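PDB 3NZE: putative transcriptional regulator, sugar-binding family from Arthrobacter aurescens, which probably regulates transcription as a SorC-family DNA-binding protein whose sugar-binding domain is thought to recognise a carbohydrate effector. Local coordinates for residues Asp82-Gln87 and Arg116-Pro121. Numbering follows the deposited sequence.
Sequences DSIVVQ and RVEQFP
Strands 84-87 and 116-118, the two strands of a beta-alpha-beta unit, pair in parallel, Ile84 beside Arg116 and Val86 beside Glu118. Val85 is gripped through both backbone groups: its N donates to Arg116 O (2.8 Å) and its O accepts from Glu118 N (2.9 Å); Arg116 N to Ser83 O and Gln87 N to Glu118 O extend the pairing. Val85 CG2 meets Val117 CG2 at 3.6 Å, and both side chains touch Met106 of the connecting helix 99-113. On the other face, Ile84 lays CG1 over one face of the Arg116 guanidinium, whose NE and NH2 form a side-on salt bridge to Glu118 OE2 on the same strand, NE at 2.7 Å. Gln87, ending strand 84-87, has CG anti to the backbone N (chi1 -176°) and an extended chain that reaches Gln119 and Phe120, just past strand 116-118. Its OE1 takes Gln119 NE2 (2.9 Å) and Phe120 N (3.3 Å), the latter above the carbonyl plane on the opposite side, while NE2 binds Asn89 O and a water. A leucine in its place would probably leave Phe120 N and Gln119 NE2 without their shared acceptor, freeing the Gln119 amide to turn. Such parallel pairing across a helical crossover is characteristic of Rossmann-like alpha/beta folds.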
loop_
_atom_site.group_PDB
_atom_site.type_symbol
_atom_site.label_atom_id
_atom_site.label_comp_id
_atom_site.label_asym_id
_atom_site.label_seq_id
_atom_site.Cartn_x
_atom_site.Cartn_y
_atom_site.Cartn_z
ATOM N N ASP A 82 13.831 -13.098 -15.145
ATOM C CA ASP A 82 12.753 -12.661 -16.029
ATOM C C ASP A 82 11.571 -12.044 -15.293
ATOM O O ASP A 82 10.442 -12.048 -15.789
ATOM C CB ASP A 82 12.281 -13.816 -16.915
ATOM C CG ASP A 82 13.291 -14.167 -17.985
ATOM O OD1 ASP A 82 13.885 -15.264 -17.915
ATOM O OD2 ASP A 82 13.500 -13.332 -18.891
ATOM N N SER A 83 11.833 -11.500 -14.115
ATOM C CA SER A 83 10.792 -10.808 -13.378
ATOM C C SER A 83 11.009 -9.311 -13.396
ATOM O O SER A 83 12.111 -8.831 -13.658
ATOM C CB SER A 83 10.725 -11.304 -11.945
ATOM O OG SER A 83 10.210 -12.625 -11.928
ATOM N N ILE A 84 9.939 -8.582 -13.109
ATOM C CA ILE A 84 9.962 -7.137 -13.162
ATOM C C ILE A 84 9.291 -6.596 -11.917
ATOM O O ILE A 84 8.274 -7.129 -11.490
ATOM C CB ILE A 84 9.131 -6.645 -14.363
ATOM C CG1 ILE A 84 9.734 -7.143 -15.675
ATOM C CG2 ILE A 84 9.014 -5.132 -14.360
ATOM C CD1 ILE A 84 8.816 -6.954 -16.873
ATOM N N VAL A 85 9.857 -5.552 -11.324
ATOM C CA VAL A 85 9.150 -4.831 -10.272
ATOM C C VAL A 85 8.697 -3.497 -10.839
ATOM O O VAL A 85 9.500 -2.722 -11.364
ATOM C CB VAL A 85 9.997 -4.615 -8.998
ATOM C CG1 VAL A 85 10.163 -5.921 -8.234
ATOM C CG2 VAL A 85 11.343 -4.000 -9.333
ATOM N N VAL A 86 7.395 -3.247 -10.763
ATOM C CA VAL A 86 6.823 -2.037 -11.335
ATOM C C VAL A 86 6.242 -1.118 -10.260
ATOM O O VAL A 86 5.536 -1.559 -9.345
ATOM C CB VAL A 86 5.792 -2.352 -12.466
ATOM C CG1 VAL A 86 4.637 -3.242 -11.951
ATOM C CG2 VAL A 86 5.259 -1.066 -13.094
ATOM N N GLN A 87 6.560 0.164 -10.372
ATOM C CA GLN A 87 6.085 1.182 -9.452
ATOM C C GLN A 87 4.609 1.494 -9.739
ATOM O O GLN A 87 4.252 1.774 -10.884
ATOM C CB GLN A 87 6.945 2.429 -9.674
ATOM C CG GLN A 87 6.683 3.602 -8.760
ATOM C CD GLN A 87 7.596 4.767 -9.129
ATOM O OE1 GLN A 87 8.624 4.567 -9.774
ATOM N NE2 GLN A 87 7.229 5.975 -8.725
ATOM N N ARG A 116 14.196 -6.716 -12.947
ATOM C CA ARG A 116 14.320 -5.426 -13.611
ATOM C C ARG A 116 13.347 -4.432 -13.000
ATOM O O ARG A 116 12.200 -4.773 -12.710
ATOM C CB ARG A 116 14.059 -5.546 -15.109
ATOM C CG ARG A 116 14.288 -4.235 -15.847
ATOM C CD ARG A 116 14.093 -4.389 -17.343
ATOM N NE ARG A 116 12.703 -4.192 -17.748
ATOM C CZ ARG A 116 11.929 -5.138 -18.265
ATOM N NH1 ARG A 116 12.402 -6.367 -18.438
ATOM N NH2 ARG A 116 10.683 -4.853 -18.616
ATOM N N VAL A 117 13.803 -3.197 -12.825
ATOM C CA VAL A 117 12.977 -2.156 -12.236
ATOM C C VAL A 117 12.308 -1.296 -13.312
ATOM O O VAL A 117 12.965 -0.803 -14.225
ATOM C CB VAL A 117 13.811 -1.254 -11.305
ATOM C CG1 VAL A 117 13.009 -0.047 -10.868
ATOM C CG2 VAL A 117 14.301 -2.049 -10.094
ATOM N N GLU A 118 10.995 -1.121 -13.201
ATOM C CA GLU A 118 10.269 -0.226 -14.094
ATOM C C GLU A 118 9.579 0.883 -13.314
ATOM O O GLU A 118 8.626 0.652 -12.568
ATOM C CB GLU A 118 9.240 -0.991 -14.924
ATOM C CG GLU A 118 9.856 -1.986 -15.913
ATOM C CD GLU A 118 10.476 -1.308 -17.127
ATOM O OE1 GLU A 118 10.286 -0.084 -17.300
ATOM O OE2 GLU A 118 11.146 -2.009 -17.916
ATOM N N GLN A 119 10.057 2.103 -13.501
ATOM C CA GLN A 119 9.490 3.234 -12.785
ATOM C C GLN A 119 8.469 4.019 -13.594
ATOM O O GLN A 119 8.324 3.838 -14.805
ATOM C CB GLN A 119 10.599 4.140 -12.242
ATOM C CG GLN A 119 11.410 3.410 -11.191
ATOM C CD GLN A 119 12.172 4.331 -10.278
ATOM O OE1 GLN A 119 13.399 4.345 -10.300
ATOM N NE2 GLN A 119 11.449 5.100 -9.454
ATOM N N PHE A 120 7.781 4.912 -12.895
ATOM C CA PHE A 120 6.555 5.539 -13.369
ATOM C C PHE A 120 6.861 7.040 -13.451
ATOM O O PHE A 120 6.971 7.699 -12.420
ATOM C CB PHE A 120 5.479 5.254 -12.311
ATOM C CG PHE A 120 4.049 5.436 -12.776
ATOM C CD1 PHE A 120 3.710 5.448 -14.119
ATOM C CD2 PHE A 120 3.034 5.562 -11.841
ATOM C CE1 PHE A 120 2.379 5.605 -14.514
ATOM C CE2 PHE A 120 1.719 5.724 -12.220
ATOM C CZ PHE A 120 1.384 5.740 -13.558
ATOM N N PRO A 121 7.018 7.581 -14.675
ATOM C CA PRO A 121 7.523 8.960 -14.803
ATOM C C PRO A 121 6.428 10.010 -14.620
ATOM O O PRO A 121 6.187 10.825 -15.514
ATOM C CB PRO A 121 8.055 8.995 -16.238
ATOM C CG PRO A 121 7.151 8.070 -16.967
ATOM C CD PRO A 121 6.897 6.924 -15.989
HETATM O O HOH W 1 9.016 8.001 -9.904
#